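Local atomic coordinates of 462aa long hypothetical selenium-binding protein (Sulfolobus tokodaii, PDB entry 2ECE), a protein that probably binds selenium and folds as a beta propeller, although its physiological role is unknown. Residues E65-N70 with R107-D112; N70-H75 with P101-S106; S138-V143 with I150-L155. One frame throughout, in Å; residues are numbered along the deposited sequence.

Contact 1. Residues E65-N70 with R107-D112; sequences ELPYIN and RIYIID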
# COMPACT_ATOMS: atom_id res chain seq x y z
N GLU A 65 -3.64 15.59 -14.02
CA GLU A 65 -3.55 16.64 -13.02
C GLU A 65 -4.90 16.89 -12.35
O GLU A 65 -5.93 17.05 -13.02
CB GLU A 65 -2.97 17.90 -13.68
CG GLU A 65 -1.47 17.74 -13.96
CD GLU A 65 -0.89 18.77 -14.92
OE1 GLU A 65 -1.60 19.72 -15.32
OE2 GLU A 65 0.30 18.62 -15.27
N LEU A 66 -4.90 16.90 -11.02
CA LEU A 66 -6.12 17.09 -10.23
C LEU A 66 -6.55 18.55 -10.12
O LEU A 66 -5.72 19.45 -10.18
CB LEU A 66 -5.93 16.48 -8.84
CG LEU A 66 -5.56 15.00 -8.90
CD1 LEU A 66 -5.35 14.46 -7.49
CD2 LEU A 66 -6.66 14.22 -9.62
N PRO A 67 -7.86 18.80 -9.96
CA PRO A 67 -8.42 20.15 -9.84
C PRO A 67 -8.20 20.88 -8.52
O PRO A 67 -8.48 22.07 -8.43
CB PRO A 67 -9.90 19.93 -10.13
CG PRO A 67 -10.14 18.58 -9.54
CD PRO A 67 -8.94 17.80 -10.04
N TYR A 68 -7.73 20.18 -7.50
CA TYR A 68 -7.48 20.82 -6.21
C TYR A 68 -6.06 20.55 -5.73
O TYR A 68 -5.39 19.64 -6.22
CB TYR A 68 -8.46 20.34 -5.13
CG TYR A 68 -9.92 20.53 -5.45
CD1 TYR A 68 -10.65 19.51 -6.08
CD2 TYR A 68 -10.58 21.72 -5.14
CE1 TYR A 68 -11.99 19.68 -6.38
CE2 TYR A 68 -11.93 21.89 -5.44
CZ TYR A 68 -12.63 20.87 -6.06
OH TYR A 68 -13.96 21.03 -6.35
N ILE A 69 -5.62 21.34 -4.76
CA ILE A 69 -4.29 21.21 -4.20
C ILE A 69 -4.35 20.55 -2.82
O ILE A 69 -5.38 20.59 -2.15
CB ILE A 69 -3.62 22.61 -4.11
CG1 ILE A 69 -3.32 23.11 -5.53
CG2 ILE A 69 -2.35 22.54 -3.29
CD1 ILE A 69 -2.97 24.58 -5.60
N ASN A 70 -3.24 19.92 -2.43
CA ASN A 70 -3.11 19.24 -1.14
C ASN A 70 -4.05 18.07 -0.83
O ASN A 70 -4.46 17.89 0.31
CB ASN A 70 -3.18 20.25 0.01
CG ASN A 70 -2.01 21.21 0.02
OD1 ASN A 70 -0.86 20.81 -0.21
ND2 ASN A 70 -2.28 22.48 0.30
N ARG A 107 -11.30 13.59 -0.42
CA ARG A 107 -11.96 13.69 -1.71
C ARG A 107 -11.73 12.38 -2.47
O ARG A 107 -10.74 11.69 -2.22
CB ARG A 107 -11.38 14.88 -2.49
CG ARG A 107 -11.89 15.02 -3.93
CD ARG A 107 -11.41 16.34 -4.56
NE ARG A 107 -11.92 17.52 -3.85
CZ ARG A 107 -11.19 18.31 -3.07
NH1 ARG A 107 -9.90 18.06 -2.88
NH2 ARG A 107 -11.74 19.37 -2.49
N ILE A 108 -12.65 12.02 -3.36
CA ILE A 108 -12.48 10.80 -4.16
C ILE A 108 -12.64 11.13 -5.64
O ILE A 108 -13.65 11.70 -6.06
CB ILE A 108 -13.52 9.71 -3.82
CG1 ILE A 108 -13.44 9.34 -2.34
CG2 ILE A 108 -13.24 8.45 -4.67
CD1 ILE A 108 -14.53 8.36 -1.91
N TYR A 109 -11.63 10.78 -6.43
CA TYR A 109 -11.71 11.00 -7.86
C TYR A 109 -12.01 9.66 -8.52
O TYR A 109 -11.52 8.61 -8.08
CB TYR A 109 -10.38 11.53 -8.41
CG TYR A 109 -9.94 12.85 -7.81
CD1 TYR A 109 -9.04 12.89 -6.74
CD2 TYR A 109 -10.39 14.06 -8.34
CE1 TYR A 109 -8.61 14.09 -6.21
CE2 TYR A 109 -9.96 15.27 -7.81
CZ TYR A 109 -9.07 15.29 -6.76
OH TYR A 109 -8.63 16.49 -6.25
N ILE A 110 -12.82 9.69 -9.57
CA ILE A 110 -13.16 8.50 -10.33
C ILE A 110 -12.52 8.80 -11.69
O ILE A 110 -12.97 9.71 -12.40
CB ILE A 110 -14.68 8.34 -10.51
CG1 ILE A 110 -15.39 8.43 -9.15
CG2 ILE A 110 -14.98 6.99 -11.16
CD1 ILE A 110 -14.94 7.38 -8.15
N ILE A 111 -11.47 8.07 -12.02
CA ILE A 111 -10.73 8.29 -13.26
C ILE A 111 -10.89 7.16 -14.26
O ILE A 111 -10.49 6.02 -14.02
CB ILE A 111 -9.23 8.54 -12.94
CG1 ILE A 111 -9.12 9.71 -11.96
CG2 ILE A 111 -8.45 8.84 -14.21
CD1 ILE A 111 -7.72 9.96 -11.44
N ASP A 112 -11.50 7.48 -15.40
CA ASP A 112 -11.78 6.53 -16.47
C ASP A 112 -10.53 6.24 -17.32
O ASP A 112 -9.89 7.15 -17.82
CB ASP A 112 -12.88 7.10 -17.37
CG ASP A 112 -13.53 6.06 -18.26
OD1 ASP A 112 -13.01 4.92 -18.35
OD2 ASP A 112 -14.56 6.37 -18.89
O HOH W 1 -7.77 19.84 -1.36

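Contact 2. Residues N70-H75 with P101-S106; sequences NDELHH and PGLRSS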
# COMPACT_ATOMS: atom_id res chain seq x y z
N ASN A 70 -3.24 19.92 -2.43
CA ASN A 70 -3.11 19.24 -1.14
C ASN A 70 -4.05 18.07 -0.83
O ASN A 70 -4.46 17.89 0.31
CB ASN A 70 -3.18 20.25 0.01
CG ASN A 70 -2.01 21.21 0.02
OD1 ASN A 70 -0.86 20.81 -0.21
ND2 ASN A 70 -2.28 22.48 0.30
N ASP A 71 -4.38 17.26 -1.84
CA ASP A 71 -5.24 16.09 -1.62
C ASP A 71 -4.45 15.06 -0.82
O ASP A 71 -5.01 14.36 0.03
CB ASP A 71 -5.62 15.43 -2.96
CG ASP A 71 -6.81 16.10 -3.65
OD1 ASP A 71 -7.90 16.17 -3.06
OD2 ASP A 71 -6.64 16.54 -4.81
N GLU A 72 -3.15 15.02 -1.09
CA GLU A 72 -2.17 14.08 -0.54
C GLU A 72 -2.55 12.71 -1.08
O GLU A 72 -3.17 11.89 -0.39
CB GLU A 72 -2.13 14.05 1.00
CG GLU A 72 -1.21 12.94 1.61
CD GLU A 72 0.11 13.45 2.22
OE1 GLU A 72 0.11 14.51 2.89
OE2 GLU A 72 1.15 12.77 2.06
N LEU A 73 -2.22 12.48 -2.35
CA LEU A 73 -2.50 11.19 -2.97
C LEU A 73 -1.61 10.20 -2.25
O LEU A 73 -0.56 10.57 -1.72
CB LEU A 73 -2.17 11.19 -4.47
CG LEU A 73 -3.11 12.00 -5.38
CD1 LEU A 73 -2.99 11.51 -6.81
CD2 LEU A 73 -4.54 11.84 -4.91
N HIS A 74 -2.10 8.97 -2.12
CA HIS A 74 -1.31 7.95 -1.44
C HIS A 74 -1.55 6.56 -2.05
O HIS A 74 -0.88 6.14 -2.99
CB HIS A 74 -1.81 8.02 -0.02
CG HIS A 74 -0.97 7.31 1.00
ND1 HIS A 74 0.07 7.92 1.65
CD2 HIS A 74 -1.12 6.09 1.57
CE1 HIS A 74 0.53 7.11 2.59
NE2 HIS A 74 -0.17 5.99 2.57
N HIS A 75 -2.70 6.00 -1.70
CA HIS A 75 -3.09 4.67 -2.15
C HIS A 75 -4.32 4.84 -3.04
O HIS A 75 -5.08 5.80 -2.87
CB HIS A 75 -3.46 3.74 -0.96
CG HIS A 75 -2.28 3.07 -0.31
ND1 HIS A 75 -0.99 3.52 -0.44
CD2 HIS A 75 -2.22 1.98 0.49
CE1 HIS A 75 -0.18 2.75 0.26
NE2 HIS A 75 -0.90 1.80 0.83
N PRO A 101 -8.42 8.39 -3.82
CA PRO A 101 -8.80 9.25 -2.69
C PRO A 101 -7.69 10.15 -2.19
O PRO A 101 -6.50 9.90 -2.41
CB PRO A 101 -9.22 8.23 -1.64
CG PRO A 101 -8.14 7.18 -1.82
CD PRO A 101 -8.05 7.04 -3.35
N GLY A 102 -8.07 11.22 -1.49
CA GLY A 102 -7.09 12.12 -0.92
C GLY A 102 -6.90 11.72 0.53
O GLY A 102 -7.87 11.76 1.31
N LEU A 103 -5.69 11.33 0.91
CA LEU A 103 -5.43 10.93 2.29
C LEU A 103 -5.58 12.12 3.25
O LEU A 103 -5.83 11.94 4.44
CB LEU A 103 -4.03 10.31 2.42
CG LEU A 103 -3.59 9.82 3.80
CD1 LEU A 103 -4.59 8.82 4.38
CD2 LEU A 103 -2.21 9.18 3.68
N ARG A 104 -5.44 13.34 2.72
CA ARG A 104 -5.60 14.55 3.52
C ARG A 104 -6.98 15.18 3.32
O ARG A 104 -7.65 15.54 4.29
CB ARG A 104 -4.52 15.60 3.16
CG ARG A 104 -3.26 15.54 4.03
CD ARG A 104 -2.28 16.68 3.71
NE ARG A 104 -1.01 16.52 4.43
CZ ARG A 104 -0.79 16.92 5.67
NH1 ARG A 104 -1.74 17.54 6.36
NH2 ARG A 104 0.38 16.66 6.26
N SER A 105 -7.41 15.28 2.06
CA SER A 105 -8.69 15.90 1.72
C SER A 105 -9.97 15.09 1.90
O SER A 105 -11.04 15.66 2.11
CB SER A 105 -8.66 16.38 0.27
OG SER A 105 -8.64 15.27 -0.61
N SER A 106 -9.88 13.76 1.79
CA SER A 106 -11.04 12.89 1.90
C SER A 106 -11.85 12.94 0.60
O SER A 106 -12.95 12.40 0.51
CB SER A 106 -11.94 13.31 3.07
OG SER A 106 -11.27 13.15 4.30
O HOH W 2 -4.43 8.42 -3.51

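Contact 3. Residues S138-V143 with I150-L155; sequences SRLHTV and IYISAL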
# COMPACT_ATOMS: atom_id res chain seq x y z
N SER A 138 -12.98 10.45 7.61
CA SER A 138 -12.13 11.38 6.88
C SER A 138 -10.72 10.80 6.76
O SER A 138 -10.35 9.89 7.52
CB SER A 138 -12.08 12.75 7.59
OG SER A 138 -11.38 12.69 8.82
N ARG A 139 -9.94 11.33 5.81
CA ARG A 139 -8.57 10.89 5.54
C ARG A 139 -8.59 9.46 5.01
O ARG A 139 -8.30 8.50 5.73
CB ARG A 139 -7.70 10.98 6.80
CG ARG A 139 -7.23 12.41 7.16
CD ARG A 139 -8.33 13.26 7.79
NE ARG A 139 -7.78 14.51 8.32
CZ ARG A 139 -8.41 15.32 9.19
NH1 ARG A 139 -9.63 15.02 9.63
NH2 ARG A 139 -7.82 16.42 9.61
N LEU A 140 -8.93 9.34 3.73
CA LEU A 140 -9.06 8.06 3.05
C LEU A 140 -7.74 7.46 2.60
O LEU A 140 -6.91 8.13 1.98
CB LEU A 140 -10.01 8.21 1.86
CG LEU A 140 -11.50 8.13 2.21
CD1 LEU A 140 -11.84 9.00 3.41
CD2 LEU A 140 -12.31 8.54 0.98
N HIS A 141 -7.57 6.17 2.92
CA HIS A 141 -6.33 5.46 2.63
C HIS A 141 -6.43 4.35 1.57
O HIS A 141 -6.28 4.59 0.38
CB HIS A 141 -5.79 4.89 3.95
CG HIS A 141 -4.42 4.31 3.85
ND1 HIS A 141 -3.27 5.07 3.95
CD2 HIS A 141 -4.01 3.03 3.66
CE1 HIS A 141 -2.21 4.29 3.83
NE2 HIS A 141 -2.63 3.05 3.65
N THR A 142 -6.70 3.13 2.02
CA THR A 142 -6.76 1.96 1.14
C THR A 142 -8.05 1.79 0.34
O THR A 142 -9.15 2.00 0.86
CB THR A 142 -6.54 0.66 1.94
OG1 THR A 142 -5.29 0.75 2.65
CG2 THR A 142 -6.52 -0.57 1.00
N VAL A 143 -7.91 1.40 -0.93
CA VAL A 143 -9.06 1.14 -1.79
C VAL A 143 -8.98 -0.30 -2.29
O VAL A 143 -7.94 -0.72 -2.80
CB VAL A 143 -9.08 2.03 -3.05
CG1 VAL A 143 -10.28 1.67 -3.92
CG2 VAL A 143 -9.13 3.49 -2.64
N ILE A 150 -17.20 -1.14 -3.58
CA ILE A 150 -15.83 -0.64 -3.51
C ILE A 150 -15.62 -0.25 -2.05
O ILE A 150 -16.42 0.49 -1.49
CB ILE A 150 -15.64 0.59 -4.42
CG1 ILE A 150 -15.90 0.20 -5.88
CG2 ILE A 150 -14.23 1.14 -4.27
CD1 ILE A 150 -16.04 1.40 -6.80
N TYR A 151 -14.55 -0.75 -1.45
CA TYR A 151 -14.27 -0.48 -0.04
C TYR A 151 -13.06 0.44 0.11
O TYR A 151 -12.04 0.25 -0.55
CB TYR A 151 -13.99 -1.79 0.71
CG TYR A 151 -15.16 -2.75 0.78
CD1 TYR A 151 -15.73 -3.29 -0.38
CD2 TYR A 151 -15.67 -3.15 2.02
CE1 TYR A 151 -16.78 -4.21 -0.30
CE2 TYR A 151 -16.72 -4.06 2.11
CZ TYR A 151 -17.27 -4.59 0.95
OH TYR A 151 -18.30 -5.50 1.04
N ILE A 152 -13.17 1.41 1.02
CA ILE A 152 -12.09 2.36 1.25
C ILE A 152 -11.90 2.58 2.74
O ILE A 152 -12.86 2.89 3.45
CB ILE A 152 -12.40 3.73 0.60
CG1 ILE A 152 -12.73 3.53 -0.89
CG2 ILE A 152 -11.21 4.66 0.76
CD1 ILE A 152 -13.16 4.79 -1.60
N SER A 153 -10.67 2.44 3.23
CA SER A 153 -10.42 2.66 4.64
C SER A 153 -10.18 4.14 4.92
O SER A 153 -9.80 4.90 4.02
CB SER A 153 -9.21 1.83 5.09
OG SER A 153 -8.03 2.28 4.46
N ALA A 154 -10.41 4.55 6.16
CA ALA A 154 -10.22 5.94 6.56
C ALA A 154 -9.57 5.99 7.95
O ALA A 154 -9.91 5.21 8.83
CB ALA A 154 -11.57 6.67 6.57
N LEU A 155 -8.64 6.92 8.13
CA LEU A 155 -7.91 7.06 9.39
C LEU A 155 -8.71 7.55 10.60
O LEU A 155 -8.37 7.20 11.73
CB LEU A 155 -6.71 7.98 9.18
CG LEU A 155 -5.32 7.40 8.85
CD1 LEU A 155 -5.42 6.11 8.07
CD2 LEU A 155 -4.52 8.45 8.11

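Contact 1. Residues E65-N70 with R107-D112
Tyr68 and Arg107 form the polar half of this contact, a flat stack of ring and guanidinium. The two planes lie within 12° of each other, and Arg107 CZ stands 3.6 Å from the centroid of the Tyr68 ring, over its face, as in a cation-pi pair. The overlap favours one side of the ring, since Arg107 NE comes to 3.2 Å from Tyr68 CD1. What lays the guanidinium there is the shape of the arginine chain, which runs out extended from the backbone and then bends at its third torsion (chi3 -62°).

Apolar packing centres on Tyr109. Leu66 presses a methyl group almost exactly onto the middle of this ring, with CD2 3.7 Å from the Tyr109 centroid in a CH-pi contact, while its other methyl, CD1, rests 3.5 Å from Tyr109 CE1. Pro67 adds its CD at 3.5 Å from Tyr109 CE2. Arg107 CG covers the opposite face toward the rim, which holds the ring between leucine and arginine. The phenol end then reaches the edge of the Tyr68 ring, where Tyr109 OH lies in plane, 3.6 Å from Tyr68 CD1.

Polar links across the two segments pass through a water, which donates to Ile69 O at 2.6 Å and accepts from Arg107 NH1 at 3.2 Å. Beyond the segments, Asp71 takes both Arg107 NH1, in a salt bridge, and Tyr109 OH, while Glu127 pairs with Arg107 NE.

Residues 65-70 leave the last strand of one propeller blade and are thus packed on strand 108-112 of the next. The salt bridges to Asp71 and Glu127 probably balance the charge of the buried guanidinium and fix its rotation, which leaves its face for Tyr68.

Contact 2. Residues N70-H75 with P101-S106
Glu72 and Arg104 meet through chains of unlike shape. Glu72 sets CG opposite its own backbone N (chi1 173°) and then bends at the second torsion, whereas Arg104 stays extended from CG to NE (chi2 -175°), so that the two cross with NE facing the carboxylate. The resulting salt bridge, 2.8 Å from Arg104 NE to Glu72 OE1, strikes the oxygen nearly end-on and is somewhat bent, with the carboxylate and guanidinium planes 37° apart. The aliphatic part of Arg104 packs on Glu72 CB. Ser403 OG bonds to both Glu72 OE1 and Arg104 NH2, and Arg104 NH2 also reaches Glu214 O. A leucine in place of Arg104 would probably leave Glu72 OE1 without its charged mate and Glu214 O without this donor.

The backbone of residues 70-75 is gripped by a turn with helical backbone angles at 103-105. Asp71 O accepts from Arg104 N at 2.9 Å and from Ser105 N at 3.3 Å, both approaching from the same face of the carbonyl. Next along the chain, Glu72 O takes Leu103 N at 2.9 Å. Ser105 OG donates to the anti lone pair of Asp71 OD1 across 2.7 Å. Gly102, having no side chain, lets its CA come within 3.2 Å of Asp71 O.

Leu103 turns a methyl onto the His74 ring, with CD2 3.5 Å from the ring centroid in a CH-pi contact; His445 stacks on the same imidazole. A water accepts from His74 N and donates to His75 O and Pro101 O.

Two loops of the propeller are thereby tied by main-chain and side-chain bonds together. Because Asp71 OD1 also forms a salt bridge with Arg107, while Asp71 OD2 takes Tyr109 OH, its buried carboxylate is likely to remain ionised.

Contact 3. Residues S138-V143 with I150-L155
His141 turns its ring edge toward Ser153, whose OG lies near the ring plane, 3.5 Å from His141 CB; Thr142 OG1, bonded to Asp192 OD1, also sits at the edge, in plane. Rings of His74, His75 and Tyr191 meet the same imidazole, while Tyr151, on the partner strand, packs edge-to-face with Trp180 and Trp195. The segments form a beta hairpin at the start of a propeller blade, its antiparallel strands 140-145 and 150-154 interrupted by a beta bulge. Leu140 faces Ala154 and Val143 faces Ile152 as non-hydrogen-bonded pairs, so His141 and Thr142 together stand opposite Ser153.

Leu140, Val143, Ile152 and Ala154 share one face of the sheet. Leu140 CG touches Ile152 CG2 at 3.8 Å, and Val143 CG2 lies 4.0 Å from Ile152 CG1, the latter two side chains running alongside; Pro101 packs against Leu140 and Val143.

Beyond the Leu140-Ala154 pair, Leu155 N donates to Arg139 O at 2.9 Å. Within the bulge, His141 N donates to Ser153 O at 2.8 Å, and Ser153 N to Thr142 O. The remaining amide meets a side chain: placed between its own backbone N and carbonyl carbon (chi1 65°), Ser153 OG bonds to Tyr191 O and accepts from Thr142 N at 2.9 Å.

Contacts 1 and 2 adjoin, their centres about 9 Å apart, and share Asn70; along the chain contact 2 is nested within the loop that contact 1 closes, and contact 3 follows both. The loop after strand 60-65 carries the chain from one blade onto the next, where contact 1 packs it on strand 108-112 and contact 2 ties it to the loop after strand 97-101. Contact 3 is the hairpin of the following blade, its centre about 10 Å from contact 2 and 15 Å from contact 1. These two blades are joined where Ser106 OG lies 2.7 Å from Arg139 N, a probable hydrogen bond, and Ile108 CG1 packs 3.6 Å from Leu140 CD2.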